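Local coordinates for protein hemolysin (Enterococcus faecalis, PDB 2R2Z) that forms the transporter-associated (CorC_HlyC) domain of a CBS-domain membrane protein of the UPF0053 family, binds zinc ions and may bind flavin adenine dinucleotide, at residues E28-E31 / L37-S40; Y48-T51 / I56-E59. All blocks are in the same frame, centred on the assembly; numbering follows the deposited sequence. Where two conformers were deposited one is given.

Contact 1: E28-E31 / L37-S40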
loop_
_atom_site.group_PDB
_atom_site.type_symbol
_atom_site.label_atom_id
_atom_site.label_comp_id
_atom_site.label_asym_id
_atom_site.label_seq_id
_atom_site.Cartn_x
_atom_site.Cartn_y
_atom_site.Cartn_z
ATOM N N GLU A 28 -2.046 -10.696 4.692
ATOM C CA GLU A 28 -2.868 -10.065 5.738
ATOM C C GLU A 28 -3.808 -9.019 5.127
ATOM O O GLU A 28 -4.991 -8.969 5.453
ATOM C CB GLU A 28 -1.967 -9.388 6.794
ATOM C CG GLU A 28 -1.242 -10.352 7.757
ATOM C CD GLU A 28 -0.170 -9.692 8.653
ATOM O OE1 GLU A 28 0.431 -8.626 8.312
ATOM O OE2 GLU A 28 0.103 -10.295 9.723
ATOM N N PHE A 29 -3.262 -8.192 4.243
ATOM C CA PHE A 29 -4.054 -7.190 3.542
ATOM C C PHE A 29 -5.219 -7.854 2.793
ATOM O O PHE A 29 -6.360 -7.415 2.894
ATOM C CB PHE A 29 -3.140 -6.416 2.574
ATOM C CG PHE A 29 -3.836 -5.335 1.793
ATOM C CD1 PHE A 29 -3.820 -4.015 2.237
ATOM C CD2 PHE A 29 -4.480 -5.634 0.601
ATOM C CE1 PHE A 29 -4.455 -3.015 1.508
ATOM C CE2 PHE A 29 -5.117 -4.651 -0.126
ATOM C CZ PHE A 29 -5.108 -3.334 0.326
ATOM N N ASN A 30 -4.938 -8.927 2.050
ATOM C CA ASN A 30 -6.002 -9.601 1.316
ATOM C C ASN A 30 -7.074 -10.177 2.230
ATOM O O ASN A 30 -8.257 -10.113 1.921
ATOM C CB ASN A 30 -5.452 -10.738 0.457
ATOM C CG ASN A 30 -4.710 -10.262 -0.770
ATOM O OD1 ASN A 30 -4.903 -9.152 -1.275
ATOM N ND2 ASN A 30 -3.872 -11.139 -1.295
ATOM N N GLU A 31 -6.664 -10.725 3.366
ATOM C CA GLU A 31 -7.622 -11.271 4.328
ATOM C C GLU A 31 -8.524 -10.166 4.898
ATOM O O GLU A 31 -9.745 -10.308 4.973
ATOM C CB GLU A 31 -6.885 -11.999 5.458
ATOM C CG GLU A 31 -7.807 -12.711 6.447
ATOM C CD GLU A 31 -7.076 -13.671 7.370
ATOM O OE1 GLU A 31 -6.483 -14.652 6.870
ATOM O OE2 GLU A 31 -7.108 -13.463 8.602
ATOM N N LEU A 37 -4.491 -9.284 -4.259
ATOM C CA LEU A 37 -3.123 -8.924 -4.604
ATOM C C LEU A 37 -2.194 -10.112 -4.493
ATOM O O LEU A 37 -2.300 -10.902 -3.549
ATOM C CB LEU A 37 -2.625 -7.800 -3.684
ATOM C CG LEU A 37 -3.482 -6.541 -3.600
ATOM C CD1 LEU A 37 -2.764 -5.475 -2.754
ATOM C CD2 LEU A 37 -3.819 -5.988 -4.988
ATOM N N HIS A 38 -1.274 -10.240 -5.440
ATOM C CA HIS A 38 -0.263 -11.293 -5.384
ATOM C C HIS A 38 1.002 -10.776 -6.020
ATOM O O HIS A 38 0.931 -10.087 -7.044
ATOM C CB HIS A 38 -0.687 -12.532 -6.175
ATOM C CG HIS A 38 -1.939 -13.193 -5.685
ATOM N ND1 HIS A 38 -2.002 -13.906 -4.503
ATOM C CD2 HIS A 38 -3.174 -13.263 -6.231
ATOM C CE1 HIS A 38 -3.224 -14.382 -4.345
ATOM N NE2 HIS A 38 -3.949 -14.035 -5.394
HETATM N N MSE A 39 2.145 -11.145 -5.451
HETATM C CA MSE A 39 3.448 -10.797 -6.000
HETATM C C MSE A 39 4.484 -11.786 -5.463
HETATM O O MSE A 39 4.644 -11.922 -4.247
HETATM C CB MSE A 39 3.832 -9.360 -5.625
HETATM C CG MSE A 39 5.167 -8.899 -6.200
HETATM SE SE MSE A 39 5.490 -7.033 -5.768
HETATM C CE MSE A 39 4.179 -6.195 -6.971
ATOM N N SER A 40 5.205 -12.468 -6.351
ATOM C CA SER A 40 6.204 -13.435 -5.900
ATOM C C SER A 40 7.426 -12.761 -5.294
ATOM O O SER A 40 7.831 -11.679 -5.715
ATOM C CB SER A 40 6.611 -14.370 -7.034
ATOM O OG SER A 40 5.517 -15.188 -7.388
#

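Contact 2: Y48-T51 / I56-E59. With ZN (zinc ion), chain B.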
loop_
_atom_site.group_PDB
_atom_site.type_symbol
_atom_site.label_atom_id
_atom_site.label_comp_id
_atom_site.label_asym_id
_atom_site.label_seq_id
_atom_site.Cartn_x
_atom_site.Cartn_y
_atom_site.Cartn_z
ATOM N N TYR A 48 5.453 -4.436 -1.960
ATOM C CA TYR A 48 4.508 -4.500 -3.066
ATOM C C TYR A 48 4.467 -3.168 -3.820
ATOM O O TYR A 48 4.635 -3.123 -5.046
ATOM C CB TYR A 48 3.120 -4.865 -2.528
ATOM C CG TYR A 48 2.080 -5.010 -3.617
ATOM C CD1 TYR A 48 1.818 -6.257 -4.195
ATOM C CD2 TYR A 48 1.383 -3.900 -4.087
ATOM C CE1 TYR A 48 0.878 -6.373 -5.215
ATOM C CE2 TYR A 48 0.459 -4.009 -5.114
ATOM C CZ TYR A 48 0.202 -5.241 -5.667
ATOM O OH TYR A 48 -0.739 -5.302 -6.663
ATOM N N LEU A 49 4.226 -2.084 -3.102
ATOM C CA LEU A 49 4.037 -0.809 -3.775
ATOM C C LEU A 49 5.330 -0.297 -4.397
ATOM O O LEU A 49 5.313 0.207 -5.514
ATOM C CB LEU A 49 3.386 0.226 -2.855
ATOM C CG LEU A 49 3.107 1.589 -3.509
ATOM C CD1 LEU A 49 2.242 1.469 -4.781
ATOM C CD2 LEU A 49 2.431 2.543 -2.537
ATOM N N ILE A 50 6.440 -0.423 -3.676
ATOM C CA ILE A 50 7.729 -0.010 -4.221
ATOM C C ILE A 50 8.020 -0.748 -5.533
ATOM O O ILE A 50 8.378 -0.128 -6.536
ATOM C CB ILE A 50 8.871 -0.203 -3.185
ATOM C CG1 ILE A 50 8.765 0.829 -2.043
ATOM C CG2 ILE A 50 10.260 -0.181 -3.870
ATOM C CD1 ILE A 50 8.772 2.307 -2.468
ATOM N N THR A 51 7.819 -2.065 -5.528
ATOM C CA THR A 51 8.063 -2.885 -6.713
ATOM C C THR A 51 7.139 -2.448 -7.847
ATOM O O THR A 51 7.585 -2.281 -8.975
ATOM C CB THR A 51 7.842 -4.366 -6.418
ATOM O OG1 THR A 51 8.735 -4.770 -5.370
ATOM C CG2 THR A 51 8.123 -5.216 -7.673
ATOM N N ILE A 56 11.710 4.368 -6.106
ATOM C CA ILE A 56 11.478 4.777 -4.714
ATOM C C ILE A 56 11.154 6.274 -4.694
ATOM O O ILE A 56 11.933 7.081 -5.187
ATOM C CB ILE A 56 12.700 4.451 -3.813
ATOM C CG1 ILE A 56 13.011 2.947 -3.843
ATOM C CG2 ILE A 56 12.447 4.896 -2.383
ATOM C CD1 ILE A 56 14.254 2.541 -3.068
ATOM N N PRO A 57 9.978 6.645 -4.163
ATOM C CA PRO A 57 9.610 8.055 -4.077
ATOM C C PRO A 57 10.530 8.838 -3.122
ATOM O O PRO A 57 10.968 8.273 -2.113
ATOM C CB PRO A 57 8.186 8.000 -3.487
ATOM C CG PRO A 57 7.696 6.596 -3.755
ATOM C CD PRO A 57 8.911 5.749 -3.671
ATOM N N ASP A 58 10.774 10.115 -3.441
ATOM C CA ASP A 58 11.407 11.120 -2.542
ATOM C C ASP A 58 10.499 11.309 -1.321
ATOM O O ASP A 58 9.267 11.128 -1.423
ATOM C CB ASP A 58 11.554 12.448 -3.350
ATOM C CG ASP A 58 12.381 13.567 -2.659
ATOM O OD1 ASP A 58 13.000 13.367 -1.590
ATOM O OD2 ASP A 58 12.415 14.691 -3.247
ATOM N N GLU A 59 11.070 11.632 -0.163
ATOM C CA GLU A 59 10.233 12.019 0.967
ATOM C C GLU A 59 9.359 13.182 0.518
ATOM O O GLU A 59 9.851 14.134 -0.114
ATOM C CB GLU A 59 11.074 12.426 2.162
ATOM C CG GLU A 59 11.765 11.265 2.831
ATOM C CD GLU A 59 12.697 11.715 3.961
ATOM O OE1 GLU A 59 13.160 12.860 3.883
ATOM O OE2 GLU A 59 12.934 10.918 4.878
HETATM ZN ZN ZN B . 14.625 13.222 5.156
#

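Contact 1: E28-E31 / L37-S40
Asn30 of helix 26-33 joins Leu37 through a pair of hydrogen bonds from its carboxamide to the backbone, a worked example of how one asparagine can read the N-H and the C=O of a single residue in an extended segment. The loop involved leads from helix 26-33 to helix 45-53 in the transporter-associated domain. The amide nitrogen ND2 of Asn30 donates to Leu37 O at 2.8 Å, in the plane of that carbonyl and on a lone pair, with a nearly straight N-H...O angle of 166°. The acceptor also lies in the plane of the Asn30 amide, so this bond uses an N-H pointed squarely at its target. The return bond, from Leu37 N to Asn30 OD1, is 3.0 Å long and more bent, at 145°, its donor standing tilted from the carboxamide plane. Together the two bonds fix the rotation of the amide and satisfy the backbone N-H and C=O of a buried leucine.

A second hold is apolar. Phe29 has CG anti to its own backbone N (chi1 -179°), a setting that carries the ring toward Leu37, where one methyl of the leucine lies obliquely against it.

Further out, Thr35 OG1 is hydrogen-bonded to Asn30 OD1, giving that oxygen a second partner, and the Phe29 side chain touches Thr35. The ring of Phe33 meets that of Phe29, while Met45 and Tyr48 of helix 45-53 receive Leu37. In the methyl-to-ring contact, Leu37 CD1 lies 3.6 Å from Phe29 CE2 and 3.8 Å from Phe29 CD2.

Contact 2: Y48-T51 / I56-E59
Ile50, in the last part of helix 45-53, and Ile56, in the loop that follows, bring their CA atoms to 6.1 Å, as the chain leaves the helix and runs on across its direction in a loop without regular structure. The two segments meet through apolar side chains alone, illustrating how a single branched residue can serve two successive loop positions. Ile50 was modelled in two conformers, and the details hold for one of them. In it, CG1 stands anti to the carbonyl carbon (chi1 -71°), and the methyl CD1 at its end comes to 3.6 Å from CD of Pro57, the ring carbon next to the proline nitrogen. The other branch, CG2, makes a looser approach to Ile56 CG1 at 4.2 Å. Pro57, buried, is backed by Ala74 of strand 70-78 and by Pro63, while Ile56 rests on Met77 and Ile50 also reaches Leu82 of strand 81-89.

Beyond the proline the loop changes character from apolar to metal-binding. An extended Glu59 side chain places OE1 2.0 Å from a zinc ion, whereas OE2 stays at 2.9 Å from the metal, so the carboxylate binds essentially through one oxygen. That second oxygen accepts a hydrogen bond from Gly79 N, which helps to fix the carboxylate's orientation. Asp58 OD1 is a ligand of a different zinc ion, and the backbone N of Asp58 is hydrogen-bonded to Glu61, itself a zinc-binding residue. The result is a helix-to-strand connection of an alpha+beta domain, packed on its antiparallel sheet through Ile50 and Pro57, whose acidic residues Asp58, Glu59 and Glu61 bind zinc before strand 64-67 begins.

Both segments of contact 1 precede those of contact 2 in the sequence, and the centres of the two contacts are about 17 Å apart. Helix 45-53 is the element that joins them: the loop holding 37-40 leads into it, and the loop holding 56-59 leads out of it toward strand 64-67. The contacts touch directly, with Leu37 CD2 3.6 Å from Tyr48 OH and the selenium of Met39 (selenomethionine) 3.6 Å from Thr51 CB. Tyr48 and Leu49 carry this packing on to strands 64-67 and 70-78 of the antiparallel sheet. Within one small transporter-associated domain, contact 1 thus ties the loop before helix 45-53 to helix 26-33 by hydrogen bonds and apolar packing, and contact 2 leads from helix 45-53 to the zinc-binding acidic residues.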